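Local coordinates for protein BIFUNCTIONAL PROTEIN Proline utilization A (PutA) (Corynebacterium freiburgense, PDB 5UX5) that probably oxidises proline to glutamate in two steps, joining an FAD-dependent proline dehydrogenase and an NAD-dependent aldehyde dehydrogenase within a single polypeptide chain, at residues Thr466-Asp471 / Ile881-Pro886; Gly314-Pro319 / Ser462-Phe467; Ile873-Thr878 / Ser1062-Arg1067. All coordinates share one frame; numbering follows the deposited sequence.

Interaction 1. Residues Thr466-Asp471 / Ile881-Pro886; sequences TFNASD and IVQRQP
F467 and N468 are the two residues of segment 466-471 that touch I881-R884. The first segment is an extended linker, without helix or strand, on the way from the proline dehydrogenase barrel to the aldehyde dehydrogenase part of the chain; the second is an irregular loop of the aldehyde dehydrogenase fold. T466 does not touch the loop; T466 OG1 donates to N468 O, two residues on, over 2.7 Å. F467 comes next, with CG anti to the backbone N. F467 CD2 lies 3.7 Å from Q883 NE2, and ring and amide meet obliquely with their planes 46° apart. R569 ties the pair together, making a cation-pi contact with F467 and donating to Q883 OE1.

N468 carries the polar part. Its CG sits beside the backbone N (chi1 -66°), which sends the amide into the loop, where N468 ND2 donates to V882 O at 3.0 Å. The bond is fairly straight (158° at the hydrogen): V882 O lies near the amide plane, although the donor is tilted from the carbonyl plane. ND2 also bonds D562 OD2, while the other carboxylate oxygen of D562 takes A469 N, so helix 550-574 holds both the side chain and the backbone that follows it. An asparagine suits this position because one short amide can bridge a carbonyl and a carboxylate. Over one face of the amide lies the methyl I881 CG2, 3.4 Å from N468 ND2. R884 passes nearby with its guanidinium steeply turned against the amide, but it bonds L312 O of the barrel instead. Farther on, D471 bonds S558 of the same helix. The loop braces itself through Q885: Q885 N reaches I881 O at 2.8 Å, and Q885 OE1 receives I881 N at 2.7 Å.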
ATOM      1  N   THR A 466      -1.934 -16.799   4.335  1.00 23.88           N
ATOM      2  CA  THR A 466      -1.899 -16.129   3.045  1.00 26.78           C
ATOM      3  C   THR A 466      -0.614 -16.549   2.365  1.00 34.21           C
ATOM      4  O   THR A 466       0.318 -17.008   3.024  1.00 39.24           O
ATOM      5  CB  THR A 466      -1.888 -14.600   3.187  1.00 28.87           C
ATOM      6  OG1 THR A 466      -0.748 -14.217   3.969  1.00 31.19           O
ATOM      7  CG2 THR A 466      -3.122 -14.098   3.880  1.00 21.16           C
ATOM      8  N   PHE A 467      -0.542 -16.375   1.047  1.00 33.08           N
ATOM      9  CA  PHE A 467       0.742 -16.627   0.398  1.00 28.82           C
ATOM     10  C   PHE A 467       1.758 -15.513   0.686  1.00 33.66           C
ATOM     11  O   PHE A 467       2.894 -15.789   1.095  1.00 25.56           O
ATOM     12  CB  PHE A 467       0.598 -16.787  -1.104  1.00 25.48           C
ATOM     13  CG  PHE A 467       1.920 -16.844  -1.776  1.00 33.85           C
ATOM     14  CD1 PHE A 467       2.656 -18.020  -1.753  1.00 38.21           C
ATOM     15  CD2 PHE A 467       2.484 -15.707  -2.330  1.00 36.69           C
ATOM     16  CE1 PHE A 467       3.894 -18.080  -2.320  1.00 42.32           C
ATOM     17  CE2 PHE A 467       3.733 -15.756  -2.901  1.00 45.16           C
ATOM     18  CZ  PHE A 467       4.441 -16.948  -2.897  1.00 51.04           C
ATOM     19  N   ASN A 468       1.406 -14.256   0.400  1.00 32.75           N
ATOM     20  CA  ASN A 468       2.301 -13.145   0.719  1.00 22.38           C
ATOM     21  C   ASN A 468       2.450 -12.989   2.220  1.00 23.85           C
ATOM     22  O   ASN A 468       1.467 -13.074   2.959  1.00 33.23           O
ATOM     23  CB  ASN A 468       1.792 -11.851   0.115  1.00 23.87           C
ATOM     24  CG  ASN A 468       1.835 -11.873  -1.377  1.00 32.86           C
ATOM     25  OD1 ASN A 468       0.827 -12.144  -2.050  1.00 42.34           O
ATOM     26  ND2 ASN A 468       3.034 -11.645  -1.923  1.00 24.31           N
ATOM     27  N   ALA A 469       3.690 -12.813   2.674  1.00 20.94           N
ATOM     28  CA  ALA A 469       3.953 -12.550   4.089  1.00 22.76           C
ATOM     29  C   ALA A 469       3.277 -11.257   4.542  1.00 29.65           C
ATOM     30  O   ALA A 469       3.320 -10.241   3.837  1.00 31.35           O
ATOM     31  CB  ALA A 469       5.462 -12.456   4.322  1.00 22.74           C
ATOM     32  N   SER A 470       2.653 -11.277   5.727  1.00 28.86           N
ATOM     33  CA  SER A 470       1.901 -10.094   6.157  1.00 30.87           C
ATOM     34  C   SER A 470       2.793  -9.120   6.915  1.00 30.60           C
ATOM     35  O   SER A 470       3.674  -9.517   7.681  1.00 29.79           O
ATOM     36  CB  SER A 470       0.697 -10.457   7.034  1.00 35.50           C
ATOM     37  OG  SER A 470       1.069 -11.243   8.142  1.00 48.25           O
ATOM     38  N   ASP A 471       2.543  -7.833   6.701  1.00 39.91           N
ATOM     39  CA  ASP A 471       3.311  -6.766   7.334  1.00 39.98           C
ATOM     40  C   ASP A 471       3.017  -6.667   8.825  1.00 35.08           C
ATOM     41  O   ASP A 471       2.012  -7.176   9.335  1.00 29.84           O
ATOM     42  CB  ASP A 471       2.984  -5.414   6.705  1.00 38.34           C
ATOM     43  CG  ASP A 471       3.442  -5.313   5.291  1.00 39.80           C
ATOM     44  OD1 ASP A 471       4.252  -6.160   4.901  1.00 37.61           O
ATOM     45  OD2 ASP A 471       3.018  -4.377   4.579  1.00 46.19           O
ATOM     46  N   ILE A 881       3.961  -5.681  -4.729  1.00 29.95           N
ATOM     47  CA  ILE A 881       3.990  -6.868  -3.894  1.00 19.25           C
ATOM     48  C   ILE A 881       4.180  -8.091  -4.784  1.00 27.32           C
ATOM     49  O   ILE A 881       3.473  -8.262  -5.787  1.00 26.42           O
ATOM     50  CB  ILE A 881       2.731  -6.954  -3.019  1.00 19.23           C
ATOM     51  CG1 ILE A 881       2.870  -5.932  -1.862  1.00 19.44           C
ATOM     52  CG2 ILE A 881       2.595  -8.334  -2.469  1.00 21.38           C
ATOM     53  CD1 ILE A 881       1.601  -5.448  -1.296  1.00 19.50           C
ATOM     54  N   VAL A 882       5.132  -8.942  -4.399  1.00 26.17           N
ATOM     55  CA  VAL A 882       5.500 -10.158  -5.108  1.00 19.03           C
ATOM     56  C   VAL A 882       4.255 -10.875  -5.597  1.00 22.91           C
ATOM     57  O   VAL A 882       3.265 -10.994  -4.876  1.00 28.59           O
ATOM     58  CB  VAL A 882       6.320 -11.094  -4.212  1.00 19.17           C
ATOM     59  CG1 VAL A 882       6.439 -12.446  -4.874  1.00 36.82           C
ATOM     60  CG2 VAL A 882       7.677 -10.513  -3.944  1.00 19.38           C
ATOM     61  N   GLN A 883       4.275 -11.267  -6.861  1.00 18.92           N
ATOM     62  CA  GLN A 883       3.213 -12.006  -7.526  1.00 27.94           C
ATOM     63  C   GLN A 883       1.940 -11.197  -7.743  1.00 34.55           C
ATOM     64  O   GLN A 883       1.260 -11.397  -8.752  1.00 36.61           O
ATOM     65  CB  GLN A 883       2.911 -13.292  -6.777  1.00 24.28           C
ATOM     66  CG  GLN A 883       2.018 -14.167  -7.577  1.00 35.67           C
ATOM     67  CD  GLN A 883       1.427 -15.279  -6.753  1.00 47.56           C
ATOM     68  OE1 GLN A 883       1.431 -16.438  -7.178  1.00 49.83           O
ATOM     69  NE2 GLN A 883       0.917 -14.940  -5.563  1.00 45.24           N
ATOM     70  N   ARG A 884       1.594 -10.294  -6.817  1.00 41.24           N
ATOM     71  CA  ARG A 884       0.476  -9.381  -7.060  1.00 29.97           C
ATOM     72  C   ARG A 884       0.807  -8.421  -8.186  1.00 26.79           C
ATOM     73  O   ARG A 884       0.014  -8.236  -9.110  1.00 28.08           O
ATOM     74  CB  ARG A 884       0.134  -8.590  -5.804  1.00 32.89           C
ATOM     75  CG  ARG A 884      -0.680  -9.292  -4.758  1.00 36.76           C
ATOM     76  CD  ARG A 884      -1.205  -8.268  -3.772  1.00 33.89           C
ATOM     77  NE  ARG A 884      -1.526  -8.832  -2.467  1.00 38.41           N
ATOM     78  CZ  ARG A 884      -1.812  -8.086  -1.402  1.00 29.51           C
ATOM     79  NH1 ARG A 884      -1.806  -6.774  -1.501  1.00 28.47           N
ATOM     80  NH2 ARG A 884      -2.087  -8.648  -0.240  1.00 24.99           N
ATOM     81  N   GLN A 885       1.942  -7.730  -8.069  1.00 33.35           N
ATOM     82  CA  GLN A 885       2.446  -6.799  -9.084  1.00 34.68           C
ATOM     83  C   GLN A 885       3.895  -7.186  -9.336  1.00 35.61           C
ATOM     84  O   GLN A 885       4.814  -6.662  -8.689  1.00 40.84           O
ATOM     85  CB  GLN A 885       2.329  -5.341  -8.634  1.00 32.02           C
ATOM     86  CG  GLN A 885       0.917  -4.924  -8.244  1.00 31.23           C
ATOM     87  CD  GLN A 885       0.693  -5.034  -6.745  1.00 32.42           C
ATOM     88  OE1 GLN A 885       1.658  -5.019  -5.966  1.00 32.06           O
ATOM     89  NE2 GLN A 885      -0.577  -5.184  -6.332  1.00 26.97           N
ATOM     90  N   PRO A 886       4.131  -8.165 -10.203  1.00 34.69           N
ATOM     91  CA  PRO A 886       5.500  -8.440 -10.649  1.00 34.66           C
ATOM     92  C   PRO A 886       6.133  -7.165 -11.183  1.00 32.58           C
ATOM     93  O   PRO A 886       5.490  -6.379 -11.884  1.00 32.92           O
ATOM     94  CB  PRO A 886       5.301  -9.479 -11.745  1.00 34.42           C
ATOM     95  CG  PRO A 886       3.972 -10.104 -11.422  1.00 26.48           C
ATOM     96  CD  PRO A 886       3.144  -9.057 -10.832  1.00 25.11           C
TER

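Interaction 2. Residues Gly314-Pro319 / Ser462-Phe467; sequences GWYPAP and STPETF
Y316 lies with one ring face against P464, the tightly packed heart of this contact. P464 CG stands 3.7 Å from the centroid of the Y316 ring and only 4° off its normal, a well-centred CH-pi interaction; proline suits it because its polarised C-H groups sit on a compact, puckered ring of restricted flexibility. The tyrosine reaches this place with CG beside its backbone N (chi1 -68°), the ring lying along the linker so that Y316 CE2 passes 3.3 Å from P464 N. At the ring's rim, close to its plane, S462 O is 3.2 Å from Y316 CD2.

P464 also meets the residue that follows helix 303-313: P464 CD, which lies over the same Y316 face, is 3.2 Å from G314 O. G314 leaves the helix with a positive phi of 75°, a conformation easy for glycine.

Outward from this core the contact loosens. T463 and T466, both exposed, offer little more than a methyl each: T463 CG2 is 3.9 Å from W315 CD1, and T466 CG2 is 4.0 Å from G314 CA. The W315 indole turns elsewhere, stacking on H313 and probably donating from NE1 to D471 O.

The chemistry between the segments is dispersion and CH-pi attraction, with directional bonds supplied from outside, as where R460 donates to Y316 O. This suggests that here fit, rather than polar pairing, guides how the linker lies.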
ATOM      1  N   GLY A 314      -3.220  -8.864   4.289  1.00 20.34           N
ATOM      2  CA  GLY A 314      -3.219 -10.216   4.781  1.00 26.04           C
ATOM      3  C   GLY A 314      -3.559 -10.324   6.242  1.00 26.05           C
ATOM      4  O   GLY A 314      -2.993 -11.168   6.942  1.00 33.81           O
ATOM      5  N   TRP A 315      -4.468  -9.490   6.719  1.00 24.91           N
ATOM      6  CA  TRP A 315      -4.887  -9.479   8.107  1.00 26.03           C
ATOM      7  C   TRP A 315      -6.346  -9.872   8.185  1.00 28.88           C
ATOM      8  O   TRP A 315      -7.072  -9.783   7.192  1.00 33.95           O
ATOM      9  CB  TRP A 315      -4.732  -8.090   8.723  1.00 27.55           C
ATOM     10  CG  TRP A 315      -3.357  -7.558   8.803  1.00 27.80           C
ATOM     11  CD1 TRP A 315      -2.206  -8.276   8.929  1.00 27.75           C
ATOM     12  CD2 TRP A 315      -2.975  -6.171   8.796  1.00 21.44           C
ATOM     13  NE1 TRP A 315      -1.131  -7.416   9.002  1.00 24.43           N
ATOM     14  CE2 TRP A 315      -1.584  -6.123   8.929  1.00 21.54           C
ATOM     15  CE3 TRP A 315      -3.682  -4.968   8.709  1.00 21.40           C
ATOM     16  CZ2 TRP A 315      -0.880  -4.919   8.940  1.00 30.63           C
ATOM     17  CZ3 TRP A 315      -2.982  -3.786   8.711  1.00 21.47           C
ATOM     18  CH2 TRP A 315      -1.601  -3.765   8.825  1.00 21.59           C
ATOM     19  N   TYR A 316      -6.789 -10.262   9.389  1.00 26.88           N
ATOM     20  CA  TYR A 316      -8.220 -10.371   9.612  1.00 22.62           C
ATOM     21  C   TYR A 316      -8.817  -8.975   9.693  1.00 27.90           C
ATOM     22  O   TYR A 316      -8.178  -8.031  10.184  1.00 22.37           O
ATOM     23  CB  TYR A 316      -8.540 -11.107  10.905  1.00 23.31           C
ATOM     24  CG  TYR A 316      -8.193 -12.550  10.896  1.00 23.68           C
ATOM     25  CD1 TYR A 316      -8.974 -13.461  10.215  1.00 23.98           C
ATOM     26  CD2 TYR A 316      -7.076 -13.007  11.570  1.00 23.94           C
ATOM     27  CE1 TYR A 316      -8.655 -14.812  10.209  1.00 27.07           C
ATOM     28  CE2 TYR A 316      -6.730 -14.339  11.563  1.00 24.38           C
ATOM     29  CZ  TYR A 316      -7.527 -15.241  10.876  1.00 28.30           C
ATOM     30  OH  TYR A 316      -7.194 -16.563  10.862  1.00 27.05           O
ATOM     31  N   PRO A 317     -10.038  -8.815   9.219  1.00 32.11           N
ATOM     32  CA  PRO A 317     -10.770  -7.579   9.496  1.00 28.64           C
ATOM     33  C   PRO A 317     -10.868  -7.365  11.003  1.00 29.21           C
ATOM     34  O   PRO A 317     -10.936  -8.314  11.782  1.00 32.86           O
ATOM     35  CB  PRO A 317     -12.141  -7.826   8.861  1.00 30.49           C
ATOM     36  CG  PRO A 317     -11.946  -9.050   7.964  1.00 22.78           C
ATOM     37  CD  PRO A 317     -10.854  -9.836   8.550  1.00 22.77           C
ATOM     38  N   ALA A 318     -10.758  -6.116  11.420  1.00 32.91           N
ATOM     39  CA  ALA A 318     -10.932  -5.807  12.836  1.00 23.42           C
ATOM     40  C   ALA A 318     -12.354  -6.074  13.349  1.00 32.00           C
ATOM     41  O   ALA A 318     -12.490  -6.466  14.525  1.00 32.37           O
ATOM     42  CB  ALA A 318     -10.496  -4.358  13.089  1.00 23.32           C
ATOM     43  N   PRO A 319     -13.423  -5.841  12.587  1.00 23.89           N
ATOM     44  CA  PRO A 319     -14.765  -6.116  13.096  1.00 24.46           C
ATOM     45  C   PRO A 319     -15.106  -7.599  13.033  1.00 36.74           C
ATOM     46  O   PRO A 319     -14.396  -8.419  12.464  1.00 44.37           O
ATOM     47  CB  PRO A 319     -15.689  -5.324  12.165  1.00 28.71           C
ATOM     48  CG  PRO A 319     -14.821  -4.422  11.417  1.00 23.84           C
ATOM     49  CD  PRO A 319     -13.497  -5.098  11.320  1.00 23.48           C
ATOM     50  N   SER A 462      -3.787 -12.346  15.630  1.00 30.16           N
ATOM     51  CA  SER A 462      -3.097 -13.310  14.783  1.00 34.90           C
ATOM     52  C   SER A 462      -3.533 -13.061  13.355  1.00 37.24           C
ATOM     53  O   SER A 462      -4.333 -12.160  13.078  1.00 37.23           O
ATOM     54  CB  SER A 462      -3.392 -14.758  15.185  1.00 35.86           C
ATOM     55  OG  SER A 462      -4.750 -15.071  14.888  1.00 39.23           O
ATOM     56  N   THR A 463      -3.018 -13.878  12.440  1.00 46.72           N
ATOM     57  CA  THR A 463      -3.171 -13.581  11.024  1.00 40.46           C
ATOM     58  C   THR A 463      -3.667 -14.789  10.247  1.00 36.32           C
ATOM     59  O   THR A 463      -3.322 -15.931  10.563  1.00 40.82           O
ATOM     60  CB  THR A 463      -1.830 -13.108  10.458  1.00 34.62           C
ATOM     61  OG1 THR A 463      -0.777 -13.849  11.092  1.00 51.72           O
ATOM     62  CG2 THR A 463      -1.637 -11.641  10.773  1.00 22.99           C
ATOM     63  N   PRO A 464      -4.445 -14.565   9.199  1.00 35.82           N
ATOM     64  CA  PRO A 464      -4.875 -15.694   8.365  1.00 28.57           C
ATOM     65  C   PRO A 464      -3.701 -16.235   7.567  1.00 37.23           C
ATOM     66  O   PRO A 464      -2.696 -15.557   7.349  1.00 48.65           O
ATOM     67  CB  PRO A 464      -5.935 -15.093   7.447  1.00 22.93           C
ATOM     68  CG  PRO A 464      -5.922 -13.572   7.717  1.00 28.48           C
ATOM     69  CD  PRO A 464      -4.781 -13.255   8.613  1.00 28.36           C
ATOM     70  N   GLU A 465      -3.848 -17.471   7.098  1.00 44.36           N
ATOM     71  CA  GLU A 465      -2.860 -18.043   6.184  1.00 42.39           C
ATOM     72  C   GLU A 465      -3.016 -17.394   4.818  1.00 30.01           C
ATOM     73  O   GLU A 465      -4.110 -17.368   4.248  1.00 32.06           O
ATOM     74  CB  GLU A 465      -3.003 -19.563   6.096  1.00 56.89           C
ATOM     75  CG  GLU A 465      -1.721 -20.339   6.460  1.00 67.05           C
ATOM     76  CD  GLU A 465      -1.582 -20.619   7.960  1.00 76.11           C
ATOM     77  OE1 GLU A 465      -0.910 -21.619   8.313  1.00 81.01           O
ATOM     78  OE2 GLU A 465      -2.142 -19.855   8.785  1.00 74.11           O
ATOM     79  N   THR A 466      -1.934 -16.799   4.335  1.00 23.88           N
ATOM     80  CA  THR A 466      -1.899 -16.129   3.045  1.00 26.78           C
ATOM     81  C   THR A 466      -0.614 -16.549   2.365  1.00 34.21           C
ATOM     82  O   THR A 466       0.318 -17.008   3.024  1.00 39.24           O
ATOM     83  CB  THR A 466      -1.888 -14.600   3.187  1.00 28.87           C
ATOM     84  OG1 THR A 466      -0.748 -14.217   3.969  1.00 31.19           O
ATOM     85  CG2 THR A 466      -3.122 -14.098   3.880  1.00 21.16           C
ATOM     86  N   PHE A 467      -0.542 -16.375   1.047  1.00 33.08           N
ATOM     87  CA  PHE A 467       0.742 -16.627   0.398  1.00 28.82           C
ATOM     88  C   PHE A 467       1.758 -15.513   0.686  1.00 33.66           C
ATOM     89  O   PHE A 467       2.894 -15.789   1.095  1.00 25.56           O
ATOM     90  CB  PHE A 467       0.598 -16.787  -1.104  1.00 25.48           C
ATOM     91  CG  PHE A 467       1.920 -16.844  -1.776  1.00 33.85           C
ATOM     92  CD1 PHE A 467       2.656 -18.020  -1.753  1.00 38.21           C
ATOM     93  CD2 PHE A 467       2.484 -15.707  -2.330  1.00 36.69           C
ATOM     94  CE1 PHE A 467       3.894 -18.080  -2.320  1.00 42.32           C
ATOM     95  CE2 PHE A 467       3.733 -15.756  -2.901  1.00 45.16           C
ATOM     96  CZ  PHE A 467       4.441 -16.948  -2.897  1.00 51.04           C
TER

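Interaction 3. Residues Ile873-Thr878 / Ser1062-Arg1067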
ATOM      1  N   ILE A 873      -4.151   1.795 -11.372  1.00 23.76           N
ATOM      2  CA  ILE A 873      -5.344   2.566 -11.660  1.00 29.81           C
ATOM      3  C   ILE A 873      -5.994   2.943 -10.339  1.00 32.76           C
ATOM      4  O   ILE A 873      -6.339   2.068  -9.538  1.00 38.08           O
ATOM      5  CB  ILE A 873      -6.282   1.784 -12.591  1.00 24.86           C
ATOM      6  CG1 ILE A 873      -5.601   1.727 -13.967  1.00 25.24           C
ATOM      7  CG2 ILE A 873      -7.641   2.428 -12.670  1.00 25.66           C
ATOM      8  CD1 ILE A 873      -5.919   0.527 -14.792  1.00 36.09           C
ATOM      9  N   ASN A 874      -6.102   4.245 -10.088  1.00 33.93           N
ATOM     10  CA  ASN A 874      -6.715   4.761  -8.861  1.00 34.76           C
ATOM     11  C   ASN A 874      -6.063   4.185  -7.600  1.00 30.33           C
ATOM     12  O   ASN A 874      -6.736   3.812  -6.645  1.00 31.96           O
ATOM     13  CB  ASN A 874      -8.226   4.515  -8.869  1.00 26.55           C
ATOM     14  CG  ASN A 874      -8.921   5.246  -9.984  1.00 33.53           C
ATOM     15  OD1 ASN A 874      -8.552   6.374 -10.320  1.00 46.82           O
ATOM     16  ND2 ASN A 874      -9.942   4.634 -10.549  1.00 26.65           N
ATOM     17  N   ARG A 875      -4.737   4.132  -7.589  1.00 25.99           N
ATOM     18  CA  ARG A 875      -3.987   3.823  -6.382  1.00 26.06           C
ATOM     19  C   ARG A 875      -2.562   4.312  -6.586  1.00 30.57           C
ATOM     20  O   ARG A 875      -2.220   4.812  -7.654  1.00 36.91           O
ATOM     21  CB  ARG A 875      -4.034   2.336  -6.078  1.00 22.41           C
ATOM     22  CG  ARG A 875      -3.747   1.499  -7.301  1.00 27.11           C
ATOM     23  CD  ARG A 875      -3.113   0.209  -6.883  1.00 21.58           C
ATOM     24  NE  ARG A 875      -1.760   0.442  -6.410  1.00 25.32           N
ATOM     25  CZ  ARG A 875      -1.034  -0.460  -5.753  1.00 29.55           C
ATOM     26  NH1 ARG A 875      -1.541  -1.657  -5.482  1.00 27.28           N
ATOM     27  NH2 ARG A 875       0.198  -0.170  -5.366  1.00 20.89           N
ATOM     28  N   GLY A 876      -1.733   4.168  -5.546  1.00 29.23           N
ATOM     29  CA  GLY A 876      -0.335   4.536  -5.655  1.00 28.81           C
ATOM     30  C   GLY A 876       0.419   3.654  -6.638  1.00 35.87           C
ATOM     31  O   GLY A 876      -0.001   2.542  -6.975  1.00 33.41           O
ATOM     32  N   ILE A 877       1.540   4.184  -7.145  1.00 33.32           N
ATOM     33  CA  ILE A 877       2.362   3.483  -8.122  1.00 31.34           C
ATOM     34  C   ILE A 877       3.622   2.882  -7.499  1.00 38.98           C
ATOM     35  O   ILE A 877       4.484   2.372  -8.227  1.00 37.42           O
ATOM     36  CB  ILE A 877       2.721   4.377  -9.322  1.00 27.82           C
ATOM     37  CG1 ILE A 877       3.692   5.467  -8.925  1.00 25.32           C
ATOM     38  CG2 ILE A 877       1.497   4.992  -9.954  1.00 27.17           C
ATOM     39  CD1 ILE A 877       4.033   6.326 -10.094  1.00 25.29           C
ATOM     40  N   THR A 878       3.729   2.879  -6.170  1.00 38.09           N
ATOM     41  CA  THR A 878       4.837   2.234  -5.472  1.00 30.20           C
ATOM     42  C   THR A 878       4.294   1.111  -4.606  1.00 27.14           C
ATOM     43  O   THR A 878       3.084   0.910  -4.522  1.00 37.45           O
ATOM     44  CB  THR A 878       5.617   3.228  -4.629  1.00 26.71           C
ATOM     45  OG1 THR A 878       4.742   3.728  -3.615  1.00 40.57           O
ATOM     46  CG2 THR A 878       6.096   4.346  -5.479  1.00 23.51           C
ATOM     47  N   SER A1062      -2.611  -3.120 -12.113  1.00 32.25           N
ATOM     48  CA  SER A1062      -3.229  -3.178 -10.796  1.00 22.81           C
ATOM     49  C   SER A1062      -4.275  -2.083 -10.701  1.00 22.13           C
ATOM     50  O   SER A1062      -3.938  -0.906 -10.868  1.00 30.64           O
ATOM     51  CB  SER A1062      -2.178  -3.015  -9.705  1.00 21.02           C
ATOM     52  OG  SER A1062      -2.800  -3.026  -8.442  1.00 41.95           O
ATOM     53  N   THR A1063      -5.535  -2.473 -10.463  1.00 22.21           N
ATOM     54  CA  THR A1063      -6.695  -1.568 -10.449  1.00 28.79           C
ATOM     55  C   THR A1063      -7.508  -1.713  -9.160  1.00 36.99           C
ATOM     56  O   THR A1063      -7.973  -2.814  -8.826  1.00 39.94           O
ATOM     57  CB  THR A1063      -7.646  -1.826 -11.621  1.00 30.18           C
ATOM     58  OG1 THR A1063      -6.939  -1.754 -12.864  1.00 35.38           O
ATOM     59  CG2 THR A1063      -8.801  -0.837 -11.600  1.00 24.31           C
ATOM     60  N   THR A1064      -7.711  -0.601  -8.461  1.00 35.18           N
ATOM     61  CA  THR A1064      -8.623  -0.595  -7.330  1.00 31.02           C
ATOM     62  C   THR A1064     -10.008  -0.978  -7.824  1.00 34.44           C
ATOM     63  O   THR A1064     -10.440  -0.520  -8.878  1.00 40.16           O
ATOM     64  CB  THR A1064      -8.612   0.784  -6.650  1.00 29.64           C
ATOM     65  OG1 THR A1064      -7.272   1.066  -6.251  1.00 31.69           O
ATOM     66  CG2 THR A1064      -9.478   0.813  -5.380  1.00 22.99           C
ATOM     67  N   ASN A1065     -10.682  -1.873  -7.086  1.00 43.59           N
ATOM     68  CA  ASN A1065     -11.966  -2.424  -7.507  1.00 47.04           C
ATOM     69  C   ASN A1065     -13.158  -1.777  -6.829  1.00 56.92           C
ATOM     70  O   ASN A1065     -14.284  -1.895  -7.332  1.00 67.31           O
ATOM     71  CB  ASN A1065     -12.034  -3.915  -7.185  1.00 49.72           C
ATOM     72  CG  ASN A1065     -11.477  -4.762  -8.272  1.00 58.70           C
ATOM     73  OD1 ASN A1065     -11.537  -4.406  -9.449  1.00 62.90           O
ATOM     74  ND2 ASN A1065     -10.931  -5.908  -7.896  1.00 61.66           N
ATOM     75  N   HIS A1066     -12.932  -1.087  -5.724  1.00 52.22           N
ATOM     76  CA  HIS A1066     -13.986  -0.620  -4.846  1.00 52.85           C
ATOM     77  C   HIS A1066     -14.080   0.901  -4.905  1.00 59.94           C
ATOM     78  O   HIS A1066     -13.140   1.582  -5.319  1.00 61.08           O
ATOM     79  CB  HIS A1066     -13.713  -1.117  -3.422  1.00 50.25           C
ATOM     80  CG  HIS A1066     -12.401  -0.653  -2.869  1.00 50.23           C
ATOM     81  ND1 HIS A1066     -12.256   0.536  -2.182  1.00 38.90           N
ATOM     82  CD2 HIS A1066     -11.162  -1.197  -2.941  1.00 55.08           C
ATOM     83  CE1 HIS A1066     -10.988   0.695  -1.839  1.00 42.82           C
ATOM     84  NE2 HIS A1066     -10.301  -0.341  -2.288  1.00 53.02           N
ATOM     85  N   ARG A1067     -15.245   1.428  -4.514  1.00 63.87           N
ATOM     86  CA  ARG A1067     -15.472   2.866  -4.314  1.00 62.37           C
ATOM     87  C   ARG A1067     -15.754   3.084  -2.829  1.00 63.39           C
ATOM     88  O   ARG A1067     -16.899   2.962  -2.384  1.00 69.34           O
ATOM     89  CB  ARG A1067     -16.628   3.399  -5.186  1.00 63.83           C
ATOM     90  CG  ARG A1067     -16.976   4.886  -4.960  1.00 71.25           C
ATOM     91  CD  ARG A1067     -16.217   5.812  -5.932  1.00 75.64           C
ATOM     92  NE  ARG A1067     -16.210   7.217  -5.510  1.00 74.13           N
ATOM     93  CZ  ARG A1067     -15.162   7.848  -4.990  1.00 59.86           C
ATOM     94  NH1 ARG A1067     -14.005   7.206  -4.824  1.00 54.27           N
ATOM     95  NH2 ARG A1067     -15.277   9.123  -4.645  1.00 44.70           N
TER
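T1064 OG1 donates to N874 O at 2.8 Å, coming from above the carbonyl plane where the chain turns out of the strand. Beside this bond, I873 and T1063 form a parallel beta bridge that joins a strand of the aldehyde dehydrogenase part to one of the C-terminal region. I873 N donates to S1062 O (2.8 Å) and T1064 N to I873 O (3.2 Å). Threonine suits this strand end because its short hydroxyl can reach N874 O while its backbone N still pairs with I873 O. On the face shared by I873 and T1063, I873 CG2 and T1063 CG2 meet at 3.6 Å.

R875 leans on the same strand: R875 CB passes 3.5 Å from T1064 OG1, and R875 CD lies 3.6 Å from S1062 OG. The bend at chi3 (-71°) then folds the chain back, and R875 NE donates to G876 O at 2.8 Å; NH2 adds a longer bond from above the carbonyl plane. NH1 forms a salt bridge with E965, while S1062 OG bonds N967.

Strand 870-873 thereby lies between 845-852 and 1056-1064, which pairs antiparallel with 965-980, while helix 856-865 packs on I873 through V859, W862 and K863.

In the fold
Interactions 1 and 2 share T466 and F467 and hold one linker at successive points, first on the proline dehydrogenase barrel, then on the aldehyde dehydrogenase fold. They meet directly where D471 O probably accepts from W315 NE1. Interaction 2 is the more solvent-exposed and rests on ring and methyl packing; interaction 1 adds an amide-to-carbonyl hydrogen bond in a partly buried place and charged neighbours. Interaction 3 is different in kind, a short parallel strand pairing of one bridge, joining the aldehyde dehydrogenase part to C-terminal strands. Interactions 1 and 3 both lie near the centre of the molecule, interaction 2 farther out. Q885 packs near S1062 and R875, linking interactions 1 and 3, whereas interactions 2 and 3 stay about 12 Å apart at their nearest atoms.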